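Local coordinates for protein endonuclease and methylase LlaGI (Lactococcus lactis, PDB 5FFJ) that recognises DNA and probably methylates and cleaves it as a single-chain Type ISP restriction-modification enzyme that couples a helicase-like ATPase to a methyltransferase, at residues I1061-F1072 against K1152-N1163. Sequence-based numbering, arbitrary orientation.
Sequences IVTNRDAWVSNF and KYLYRNRFLNEN. With nucleotides of chain C.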
ATOM      1  N   ILE A1061      -2.956 -29.182  -3.079  1.00 41.75           N
ATOM      2  CA  ILE A1061      -1.562 -28.783  -2.962  1.00 35.66           C
ATOM      3  C   ILE A1061      -1.439 -27.257  -2.898  1.00 38.79           C
ATOM      4  O   ILE A1061      -2.264 -26.531  -3.460  1.00 31.19           O
ATOM      5  CB  ILE A1061      -0.723 -29.348  -4.140  1.00 48.51           C
ATOM      6  CG1 ILE A1061       0.704 -29.646  -3.685  1.00 54.93           C
ATOM      7  CG2 ILE A1061      -0.716 -28.399  -5.332  1.00 48.24           C
ATOM      8  CD1 ILE A1061       1.504 -30.439  -4.694  1.00 56.59           C
ATOM      9  N   VAL A1062      -0.414 -26.782  -2.195  1.00 41.00           N
ATOM     10  CA  VAL A1062      -0.107 -25.354  -2.126  1.00 35.53           C
ATOM     11  C   VAL A1062       1.398 -25.156  -2.304  1.00 40.00           C
ATOM     12  O   VAL A1062       2.178 -25.418  -1.389  1.00 50.04           O
ATOM     13  CB  VAL A1062      -0.550 -24.722  -0.786  1.00 26.36           C
ATOM     14  CG1 VAL A1062      -0.757 -23.216  -0.946  1.00 36.22           C
ATOM     15  CG2 VAL A1062      -1.816 -25.388  -0.261  1.00 57.77           C
ATOM     16  N   THR A1063       1.803 -24.705  -3.488  1.00 44.24           N
ATOM     17  CA  THR A1063       3.222 -24.604  -3.827  1.00 43.22           C
ATOM     18  C   THR A1063       3.857 -23.321  -3.293  1.00 56.27           C
ATOM     19  O   THR A1063       5.080 -23.229  -3.169  1.00 63.00           O
ATOM     20  CB  THR A1063       3.450 -24.629  -5.347  1.00 51.14           C
ATOM     21  OG1 THR A1063       3.259 -23.313  -5.880  1.00 48.86           O
ATOM     22  CG2 THR A1063       2.506 -25.609  -6.041  1.00 50.36           C
ATOM     23  N   ASN A1064       3.010 -22.329  -3.019  1.00 54.00           N
ATOM     24  CA  ASN A1064       3.413 -21.008  -2.523  1.00 51.86           C
ATOM     25  C   ASN A1064       4.221 -20.187  -3.542  1.00 48.54           C
ATOM     26  O   ASN A1064       4.620 -19.060  -3.253  1.00 55.76           O
ATOM     27  CB  ASN A1064       4.208 -21.139  -1.211  1.00 49.02           C
ATOM     28  CG  ASN A1064       3.308 -21.152   0.024  1.00 50.77           C
ATOM     29  OD1 ASN A1064       2.305 -21.866   0.073  1.00 47.98           O
ATOM     30  ND2 ASN A1064       3.658 -20.338   1.022  1.00 56.91           N
ATOM     31  N   ARG A1065       4.435 -20.732  -4.737  1.00 47.36           N
ATOM     32  CA  ARG A1065       5.165 -20.023  -5.789  1.00 51.33           C
ATOM     33  C   ARG A1065       4.694 -20.499  -7.165  1.00 53.89           C
ATOM     34  O   ARG A1065       5.465 -21.064  -7.942  1.00 61.67           O
ATOM     35  CB  ARG A1065       6.679 -20.220  -5.627  1.00 54.36           C
ATOM     36  CG  ARG A1065       7.123 -21.661  -5.398  1.00 55.15           C
ATOM     37  CD  ARG A1065       8.623 -21.737  -5.144  1.00 55.06           C
ATOM     38  NE  ARG A1065       9.014 -21.073  -3.899  1.00 64.12           N
ATOM     39  CZ  ARG A1065       9.141 -21.676  -2.718  1.00 54.70           C
ATOM     40  NH1 ARG A1065       8.906 -22.977  -2.591  1.00 48.62           N
ATOM     41  NH2 ARG A1065       9.505 -20.970  -1.654  1.00 56.82           N
ATOM     42  N   ASP A1066       3.420 -20.248  -7.459  1.00 49.71           N
ATOM     43  CA  ASP A1066       2.776 -20.766  -8.665  1.00 58.68           C
ATOM     44  C   ASP A1066       3.423 -20.263  -9.955  1.00 49.50           C
ATOM     45  O   ASP A1066       3.591 -21.029 -10.905  1.00 40.54           O
ATOM     46  CB  ASP A1066       1.285 -20.402  -8.664  1.00 42.07           C
ATOM     47  CG  ASP A1066       0.476 -21.227  -7.669  1.00 59.47           C
ATOM     48  OD1 ASP A1066       1.016 -22.206  -7.109  1.00 50.32           O
ATOM     49  OD2 ASP A1066      -0.711 -20.899  -7.456  1.00 66.60           O
ATOM     50  N   ALA A1067       3.779 -18.981  -9.998  1.00 24.50           N
ATOM     51  CA  ALA A1067       4.321 -18.388 -11.218  1.00 45.37           C
ATOM     52  C   ALA A1067       5.583 -19.114 -11.684  1.00 33.27           C
ATOM     53  O   ALA A1067       5.807 -19.277 -12.884  1.00 50.56           O
ATOM     54  CB  ALA A1067       4.614 -16.909 -11.009  1.00 42.02           C
ATOM     55  N   TRP A1068       6.397 -19.553 -10.730  1.00 42.92           N
ATOM     56  CA  TRP A1068       7.634 -20.262 -11.037  1.00 44.57           C
ATOM     57  C   TRP A1068       7.384 -21.745 -11.275  1.00 49.47           C
ATOM     58  O   TRP A1068       7.871 -22.323 -12.246  1.00 59.44           O
ATOM     59  CB  TRP A1068       8.642 -20.101  -9.897  1.00 46.02           C
ATOM     60  CG  TRP A1068       9.129 -18.699  -9.691  1.00 53.01           C
ATOM     61  CD1 TRP A1068       8.552 -17.733  -8.920  1.00 58.65           C
ATOM     62  CD2 TRP A1068      10.305 -18.109 -10.258  1.00 48.77           C
ATOM     63  NE1 TRP A1068       9.293 -16.577  -8.975  1.00 64.39           N
ATOM     64  CE2 TRP A1068      10.374 -16.783  -9.789  1.00 55.76           C
ATOM     65  CE3 TRP A1068      11.302 -18.575 -11.119  1.00 52.57           C
ATOM     66  CZ2 TRP A1068      11.404 -15.916 -10.154  1.00 56.62           C
ATOM     67  CZ3 TRP A1068      12.323 -17.714 -11.477  1.00 51.28           C
ATOM     68  CH2 TRP A1068      12.366 -16.400 -10.996  1.00 47.15           C
ATOM     69  N   VAL A1069       6.610 -22.347 -10.380  1.00 48.21           N
ATOM     70  CA  VAL A1069       6.529 -23.798 -10.270  1.00 46.06           C
ATOM     71  C   VAL A1069       5.423 -24.417 -11.136  1.00 40.33           C
ATOM     72  O   VAL A1069       5.475 -25.608 -11.449  1.00 42.46           O
ATOM     73  CB  VAL A1069       6.339 -24.193  -8.776  1.00 50.31           C
ATOM     74  CG1 VAL A1069       5.077 -25.020  -8.545  1.00 58.18           C
ATOM     75  CG2 VAL A1069       7.566 -24.927  -8.267  1.00 51.89           C
ATOM     76  N   SER A1070       4.436 -23.611 -11.525  1.00 46.13           N
ATOM     77  CA  SER A1070       3.327 -24.089 -12.356  1.00 44.18           C
ATOM     78  C   SER A1070       3.161 -23.241 -13.616  1.00 43.57           C
ATOM     79  O   SER A1070       3.419 -22.036 -13.602  1.00 54.68           O
ATOM     80  CB  SER A1070       2.019 -24.086 -11.562  1.00 51.65           C
ATOM     81  OG  SER A1070       1.289 -22.893 -11.789  1.00 54.09           O
ATOM     82  N   ASN A1071       2.708 -23.873 -14.694  1.00 38.26           N
ATOM     83  CA  ASN A1071       2.574 -23.206 -15.987  1.00 54.25           C
ATOM     84  C   ASN A1071       1.852 -24.093 -17.004  1.00 47.95           C
ATOM     85  O   ASN A1071       1.822 -25.316 -16.869  1.00 46.85           O
ATOM     86  CB  ASN A1071       3.961 -22.812 -16.516  1.00 53.69           C
ATOM     87  CG  ASN A1071       3.903 -21.980 -17.792  1.00 43.86           C
ATOM     88  OD1 ASN A1071       3.047 -22.182 -18.651  1.00 73.10           O
ATOM     89  ND2 ASN A1071       4.837 -21.044 -17.924  1.00 51.97           N
ATOM     90  N   PHE A1072       1.267 -23.460 -18.018  1.00 43.33           N
ATOM     91  CA  PHE A1072       0.626 -24.171 -19.121  1.00 51.17           C
ATOM     92  C   PHE A1072       1.633 -24.941 -19.979  1.00 57.49           C
ATOM     93  O   PHE A1072       1.348 -26.047 -20.438  1.00 55.60           O
ATOM     94  CB  PHE A1072      -0.146 -23.190 -20.008  1.00 48.40           C
ATOM     95  CG  PHE A1072      -1.517 -22.848 -19.494  1.00 46.06           C
ATOM     96  CD1 PHE A1072      -2.494 -23.823 -19.390  1.00 44.62           C
ATOM     97  CD2 PHE A1072      -1.842 -21.546 -19.147  1.00 49.81           C
ATOM     98  CE1 PHE A1072      -3.759 -23.513 -18.929  1.00 43.32           C
ATOM     99  CE2 PHE A1072      -3.108 -21.231 -18.688  1.00 53.93           C
ATOM    100  CZ  PHE A1072      -4.067 -22.216 -18.579  1.00 38.84           C
ATOM    101  N   LYS A1152      -2.861 -27.506 -15.677  1.00 43.74           N
ATOM    102  CA  LYS A1152      -1.553 -26.965 -16.018  1.00 38.90           C
ATOM    103  C   LYS A1152      -0.477 -27.988 -15.700  1.00 41.63           C
ATOM    104  O   LYS A1152      -0.751 -29.024 -15.092  1.00 44.27           O
ATOM    105  CB  LYS A1152      -1.276 -25.681 -15.235  1.00 43.65           C
ATOM    106  CG  LYS A1152      -2.062 -24.464 -15.681  1.00 44.55           C
ATOM    107  CD  LYS A1152      -1.690 -23.250 -14.837  1.00 62.21           C
ATOM    108  CE  LYS A1152      -2.126 -21.948 -15.482  1.00 61.82           C
ATOM    109  NZ  LYS A1152      -1.688 -20.780 -14.668  1.00 81.38           N
ATOM    110  N   TYR A1153       0.750 -27.685 -16.105  1.00 45.72           N
ATOM    111  CA  TYR A1153       1.901 -28.482 -15.711  1.00 45.72           C
ATOM    112  C   TYR A1153       2.463 -27.964 -14.395  1.00 48.30           C
ATOM    113  O   TYR A1153       2.506 -26.755 -14.162  1.00 41.76           O
ATOM    114  CB  TYR A1153       2.974 -28.454 -16.795  1.00 46.30           C
ATOM    115  CG  TYR A1153       2.659 -29.339 -17.976  1.00 51.60           C
ATOM    116  CD1 TYR A1153       2.990 -30.687 -17.962  1.00 47.75           C
ATOM    117  CD2 TYR A1153       2.024 -28.832 -19.101  1.00 52.80           C
ATOM    118  CE1 TYR A1153       2.701 -31.505 -19.035  1.00 43.67           C
ATOM    119  CE2 TYR A1153       1.732 -29.644 -20.183  1.00 52.05           C
ATOM    120  CZ  TYR A1153       2.073 -30.979 -20.143  1.00 44.39           C
ATOM    121  OH  TYR A1153       1.787 -31.793 -21.214  1.00 46.55           O
ATOM    122  N   LEU A1154       2.888 -28.891 -13.544  1.00 54.14           N
ATOM    123  CA  LEU A1154       3.359 -28.563 -12.205  1.00 41.19           C
ATOM    124  C   LEU A1154       4.684 -29.251 -11.917  1.00 53.87           C
ATOM    125  O   LEU A1154       4.848 -30.445 -12.178  1.00 49.03           O
ATOM    126  CB  LEU A1154       2.315 -28.972 -11.159  1.00 40.51           C
ATOM    127  CG  LEU A1154       2.792 -29.235  -9.724  1.00 35.87           C
ATOM    128  CD1 LEU A1154       3.266 -27.955  -9.065  1.00 36.35           C
ATOM    129  CD2 LEU A1154       1.694 -29.886  -8.903  1.00 46.07           C
ATOM    130  N   TYR A1155       5.628 -28.487 -11.382  1.00 53.99           N
ATOM    131  CA  TYR A1155       6.856 -29.054 -10.849  1.00 46.10           C
ATOM    132  C   TYR A1155       6.612 -29.453  -9.397  1.00 44.75           C
ATOM    133  O   TYR A1155       6.824 -28.658  -8.479  1.00 42.97           O
ATOM    134  CB  TYR A1155       8.014 -28.058 -10.968  1.00 51.74           C
ATOM    135  CG  TYR A1155       9.342 -28.578 -10.453  1.00 61.53           C
ATOM    136  CD1 TYR A1155       9.991 -29.636 -11.079  1.00 66.79           C
ATOM    137  CD2 TYR A1155       9.955 -28.000  -9.348  1.00 57.41           C
ATOM    138  CE1 TYR A1155      11.207 -30.110 -10.610  1.00 62.14           C
ATOM    139  CE2 TYR A1155      11.170 -28.467  -8.875  1.00 58.03           C
ATOM    140  CZ  TYR A1155      11.792 -29.521  -9.509  1.00 64.03           C
ATOM    141  OH  TYR A1155      12.999 -29.986  -9.040  1.00 59.73           O
ATOM    142  N   ARG A1156       6.142 -30.683  -9.198  1.00 47.75           N
ATOM    143  CA  ARG A1156       5.864 -31.186  -7.857  1.00 57.23           C
ATOM    144  C   ARG A1156       7.145 -31.686  -7.208  1.00 57.09           C
ATOM    145  O   ARG A1156       7.681 -32.735  -7.568  1.00 52.09           O
ATOM    146  CB  ARG A1156       4.821 -32.301  -7.876  1.00 55.69           C
ATOM    147  CG  ARG A1156       4.333 -32.655  -6.477  1.00 63.26           C
ATOM    148  CD  ARG A1156       3.632 -33.983  -6.446  1.00 58.94           C
ATOM    149  NE  ARG A1156       4.520 -35.067  -6.838  1.00 60.89           N
ATOM    150  CZ  ARG A1156       4.231 -36.354  -6.690  1.00 58.01           C
ATOM    151  NH1 ARG A1156       3.080 -36.719  -6.141  1.00 59.75           N
ATOM    152  NH2 ARG A1156       5.098 -37.275  -7.083  1.00 63.38           N
ATOM    153  N   ASN A1157       7.611 -30.921  -6.228  1.00 51.55           N
ATOM    154  CA  ASN A1157       8.910 -31.136  -5.610  1.00 57.80           C
ATOM    155  C   ASN A1157       8.846 -30.680  -4.152  1.00 53.45           C
ATOM    156  O   ASN A1157       8.536 -29.521  -3.885  1.00 52.96           O
ATOM    157  CB  ASN A1157       9.985 -30.375  -6.404  1.00 51.41           C
ATOM    158  CG  ASN A1157      11.399 -30.792  -6.042  1.00 55.30           C
ATOM    159  OD1 ASN A1157      11.770 -31.954  -6.198  1.00 64.10           O
ATOM    160  ND2 ASN A1157      12.208 -29.834  -5.590  1.00 43.97           N
ATOM    161  N   ARG A1158       9.116 -31.595  -3.219  1.00 47.09           N
ATOM    162  CA  ARG A1158       8.988 -31.312  -1.784  1.00 55.87           C
ATOM    163  C   ARG A1158       9.784 -30.059  -1.445  1.00 57.34           C
ATOM    164  O   ARG A1158       9.374 -29.230  -0.632  1.00 53.17           O
ATOM    165  CB  ARG A1158       9.477 -32.492  -0.931  1.00 39.61           C
ATOM    166  CG  ARG A1158       9.144 -33.880  -1.477  1.00 61.96           C
ATOM    167  CD  ARG A1158       9.459 -34.958  -0.445  1.00 54.54           C
ATOM    168  NE  ARG A1158       8.326 -35.222   0.447  1.00 63.93           N
ATOM    169  CZ  ARG A1158       7.571 -36.321   0.424  1.00 62.25           C
ATOM    170  NH1 ARG A1158       7.810 -37.301  -0.443  1.00 42.60           N
ATOM    171  NH2 ARG A1158       6.567 -36.447   1.282  1.00 41.33           N
ATOM    172  N   PHE A1159      10.940 -29.957  -2.086  1.00 56.29           N
ATOM    173  CA  PHE A1159      11.726 -28.739  -2.127  1.00 52.39           C
ATOM    174  C   PHE A1159      11.160 -27.891  -3.262  1.00 67.65           C
ATOM    175  O   PHE A1159      10.942 -28.422  -4.343  1.00 68.45           O
ATOM    176  CB  PHE A1159      13.192 -29.082  -2.367  1.00 54.37           C
ATOM    177  CG  PHE A1159      14.156 -28.067  -1.849  1.00 62.48           C
ATOM    178  CD1 PHE A1159      14.097 -26.749  -2.265  1.00 64.72           C
ATOM    179  CD2 PHE A1159      15.155 -28.446  -0.969  1.00 69.94           C
ATOM    180  CE1 PHE A1159      15.008 -25.826  -1.797  1.00 72.18           C
ATOM    181  CE2 PHE A1159      16.066 -27.529  -0.499  1.00 62.94           C
ATOM    182  CZ  PHE A1159      15.994 -26.216  -0.912  1.00 66.13           C
ATOM    183  N   LEU A1160      10.926 -26.600  -3.011  1.00 58.27           N
ATOM    184  CA  LEU A1160      10.263 -25.658  -3.944  1.00 58.78           C
ATOM    185  C   LEU A1160       8.730 -25.778  -3.957  1.00 36.62           C
ATOM    186  O   LEU A1160       8.072 -24.987  -4.630  1.00 49.72           O
ATOM    187  CB  LEU A1160      10.779 -25.788  -5.391  1.00 51.38           C
ATOM    188  CG  LEU A1160      11.848 -24.784  -5.809  1.00 51.97           C
ATOM    189  CD1 LEU A1160      13.152 -25.086  -5.102  1.00 59.26           C
ATOM    190  CD2 LEU A1160      12.031 -24.811  -7.317  1.00 59.34           C
ATOM    191  N   ASN A1161       8.158 -26.738  -3.228  1.00 45.17           N
ATOM    192  CA  ASN A1161       6.715 -26.716  -2.926  1.00 48.99           C
ATOM    193  C   ASN A1161       6.502 -26.661  -1.420  1.00 46.15           C
ATOM    194  O   ASN A1161       6.861 -27.594  -0.702  1.00 47.03           O
ATOM    195  CB  ASN A1161       5.977 -27.932  -3.502  1.00 53.55           C
ATOM    196  CG  ASN A1161       5.863 -27.890  -5.013  1.00 48.39           C
ATOM    197  OD1 ASN A1161       6.531 -27.101  -5.680  1.00 52.41           O
ATOM    198  ND2 ASN A1161       5.007 -28.745  -5.561  1.00 42.47           N
ATOM    199  N   GLU A1162       5.920 -25.564  -0.945  1.00 48.97           N
ATOM    200  CA  GLU A1162       5.735 -25.350   0.488  1.00 48.30           C
ATOM    201  C   GLU A1162       4.881 -26.448   1.126  1.00 46.12           C
ATOM    202  O   GLU A1162       5.136 -26.872   2.253  1.00 52.19           O
ATOM    203  CB  GLU A1162       5.091 -23.986   0.739  1.00 37.94           C
ATOM    204  CG  GLU A1162       5.127 -23.535   2.190  1.00 33.05           C
ATOM    205  CD  GLU A1162       6.508 -23.083   2.637  1.00 60.90           C
ATOM    206  OE1 GLU A1162       7.401 -22.938   1.774  1.00 61.57           O
ATOM    207  OE2 GLU A1162       6.700 -22.868   3.854  1.00 58.38           O
ATOM    208  N   ASN A1163       3.865 -26.897   0.394  1.00 32.59           N
ATOM    209  CA  ASN A1163       2.964 -27.942   0.870  1.00 48.02           C
ATOM    210  C   ASN A1163       2.576 -28.909  -0.242  1.00 48.59           C
ATOM    211  O   ASN A1163       1.737 -28.598  -1.086  1.00 56.95           O
ATOM    212  CB  ASN A1163       1.707 -27.318   1.481  1.00 53.30           C
ATOM    213  CG  ASN A1163       1.790 -27.197   2.989  1.00 59.78           C
ATOM    214  OD1 ASN A1163       1.867 -26.096   3.532  1.00 56.46           O
ATOM    215  ND2 ASN A1163       1.764 -28.335   3.676  1.00 61.82           N
TER
ATOM    216  P    DG C  16       1.712 -17.900  -5.000  1.00 55.08           P
ATOM    217  OP1  DG C  16       2.898 -17.545  -5.806  1.00 70.31           O
ATOM    218  OP2  DG C  16       1.308 -19.320  -4.879  1.00 50.13           O
ATOM    219  O5'  DG C  16       1.909 -17.313  -3.523  1.00 55.95           O
ATOM    220  C5'  DG C  16       0.758 -17.053  -2.737  1.00 54.16           C
ATOM    221  C4'  DG C  16       1.105 -16.673  -1.310  1.00 44.05           C
ATOM    222  O4'  DG C  16      -0.120 -16.668  -0.536  1.00 57.50           O
ATOM    223  C3'  DG C  16       1.978 -17.656  -0.554  1.00 47.25           C
ATOM    224  O3'  DG C  16       2.430 -17.086   0.665  1.00 57.03           O
ATOM    225  C2'  DG C  16       0.971 -18.746  -0.292  1.00 57.57           C
ATOM    226  C1'  DG C  16      -0.206 -17.896   0.184  1.00 56.10           C
ATOM    227  N9   DG C  16      -1.519 -18.482  -0.038  1.00 47.77           N
ATOM    228  C8   DG C  16      -1.915 -19.309  -1.062  1.00 43.02           C
ATOM    229  N7   DG C  16      -3.170 -19.665  -0.980  1.00 48.10           N
ATOM    230  C5   DG C  16      -3.627 -19.031   0.169  1.00 43.27           C
ATOM    231  C6   DG C  16      -4.906 -19.038   0.773  1.00 42.83           C
ATOM    232  O6   DG C  16      -5.929 -19.629   0.401  1.00 45.40           O
ATOM    233  N1   DG C  16      -4.932 -18.257   1.928  1.00 52.26           N
ATOM    234  C2   DG C  16      -3.857 -17.562   2.431  1.00 40.64           C
ATOM    235  N2   DG C  16      -4.065 -16.862   3.554  1.00 46.38           N
ATOM    236  N3   DG C  16      -2.661 -17.549   1.874  1.00 39.24           N
ATOM    237  C4   DG C  16      -2.620 -18.301   0.753  1.00 52.94           C
ATOM    238  P    DA C  17       3.987 -16.835   0.961  1.00 53.34           P
ATOM    239  OP1  DA C  17       4.452 -15.836  -0.030  1.00 47.83           O
ATOM    240  OP2  DA C  17       4.678 -18.140   1.066  1.00 58.93           O
ATOM    241  O5'  DA C  17       3.965 -16.166   2.416  1.00 50.63           O
ATOM    242  C5'  DA C  17       3.263 -14.939   2.608  1.00 52.81           C
ATOM    243  C4'  DA C  17       2.379 -14.977   3.844  1.00 52.71           C
ATOM    244  O4'  DA C  17       1.351 -15.984   3.676  1.00 52.81           O
ATOM    245  C3'  DA C  17       3.090 -15.313   5.156  1.00 57.04           C
ATOM    246  O3'  DA C  17       2.604 -14.464   6.198  1.00 53.90           O
ATOM    247  C2'  DA C  17       2.739 -16.778   5.384  1.00 50.96           C
ATOM    248  C1'  DA C  17       1.351 -16.861   4.783  1.00 48.71           C
ATOM    249  N9   DA C  17       0.986 -18.179   4.304  1.00 49.61           N
ATOM    250  C8   DA C  17       1.729 -18.998   3.504  1.00 43.66           C
ATOM    251  N7   DA C  17       1.135 -20.125   3.210  1.00 47.85           N
ATOM    252  C5   DA C  17      -0.086 -20.030   3.851  1.00 35.38           C
ATOM    253  C6   DA C  17      -1.175 -20.904   3.927  1.00 38.13           C
ATOM    254  N6   DA C  17      -1.195 -22.089   3.321  1.00 44.90           N
ATOM    255  N1   DA C  17      -2.245 -20.511   4.650  1.00 52.08           N
ATOM    256  C2   DA C  17      -2.210 -19.317   5.254  1.00 47.20           C
ATOM    257  N3   DA C  17      -1.239 -18.408   5.253  1.00 42.16           N
ATOM    258  C4   DA C  17      -0.196 -18.834   4.525  1.00 40.58           C
ATOM    259  P    DG C  15      -4.447 -16.707  -9.346  1.00 54.37           P
ATOM    260  OP1  DG C  15      -3.527 -16.466 -10.482  1.00 67.01           O
ATOM    261  OP2  DG C  15      -5.628 -17.577  -9.549  1.00 56.63           O
ATOM    262  O5'  DG C  15      -3.640 -17.279  -8.087  1.00 64.78           O
ATOM    263  C5'  DG C  15      -2.217 -17.406  -8.136  1.00 59.70           C
ATOM    264  C4'  DG C  15      -1.578 -16.797  -6.904  1.00 59.40           C
ATOM    265  O4'  DG C  15      -2.625 -16.345  -5.995  1.00 54.16           O
ATOM    266  C3'  DG C  15      -0.703 -17.755  -6.094  1.00 41.69           C
ATOM    267  O3'  DG C  15       0.454 -17.073  -5.570  1.00 49.11           O
ATOM    268  C2'  DG C  15      -1.656 -18.231  -5.004  1.00 46.06           C
ATOM    269  C1'  DG C  15      -2.486 -16.985  -4.742  1.00 47.49           C
ATOM    270  N9   DG C  15      -3.820 -17.244  -4.185  1.00 44.33           N
ATOM    271  C8   DG C  15      -4.847 -17.954  -4.765  1.00 53.19           C
ATOM    272  N7   DG C  15      -5.927 -18.004  -4.029  1.00 50.71           N
ATOM    273  C5   DG C  15      -5.598 -17.280  -2.890  1.00 44.74           C
ATOM    274  C6   DG C  15      -6.368 -16.991  -1.733  1.00 48.64           C
ATOM    275  O6   DG C  15      -7.533 -17.330  -1.480  1.00 45.33           O
ATOM    276  N1   DG C  15      -5.652 -16.227  -0.817  1.00 49.54           N
ATOM    277  C2   DG C  15      -4.357 -15.796  -0.994  1.00 45.37           C
ATOM    278  N2   DG C  15      -3.830 -15.068  -0.002  1.00 46.40           N
ATOM    279  N3   DG C  15      -3.627 -16.061  -2.068  1.00 52.31           N
ATOM    280  C4   DG C  15      -4.307 -16.805  -2.972  1.00 44.22           C
TER
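Val1062 and Asn1163 are joined by two backbone hydrogen bonds, Val1062 N to Asn1163 O and the reverse, a single antiparallel bridge. Separately, Asn1071 and Tyr1153 bond both ways, Tyr1153 N lying 2.7 Å from Asn1071 O, and Tyr1155 N extends this pairing to Val1069 O. Arg1065 helps tie the loops between, as do a weak bond from Glu1162 N to Thr1063 O and Asn1064 packing on Glu1162 CB. The arginine chain bends at CG-CD (chi3 65°) and lays NH1 3.0 Å from Leu1160 O; the oxygen lies in the guanidinium plane, yet NH1 stands above the carbonyl plane. NE bonds Ser1119 O, and NH2 bonds Ser1121 OG, which Glu1162 OE1 also bonds. A leucine in place of Arg1065 would probably leave Leu1160 O, Ser1119 O and Ser1121 OG without this partner and free the 1160-1162 segment to shift.

Apolar packing fills the middle: Val1069 CG1 meets Leu1154 CD1 at 3.5 Å, side by side, with Thr1063 CG2 also on that methyl. Lys1152 runs extended over one face of the Phe1072 ring, a CH-pi contact with CE 3.7 Å from the centroid, before NZ reaches Asp1366 in a salt bridge.

On the DNA side, Asp1066 N bonds OP1 of DG16 of chain C at 3.2 Å. Thr1063 OG1 takes Arg1065 N in an ST turn and gives to Asp1066 OD1 (2.8 Å), bracing the turn of the specificity domain that presents Asp1066 N to this phosphate. Strand 1070-1071 edges a small sheet, beside 1150-1155 and then 1141-1147, while helices 1074-1096 and 1122-1129 pack on Arg1065.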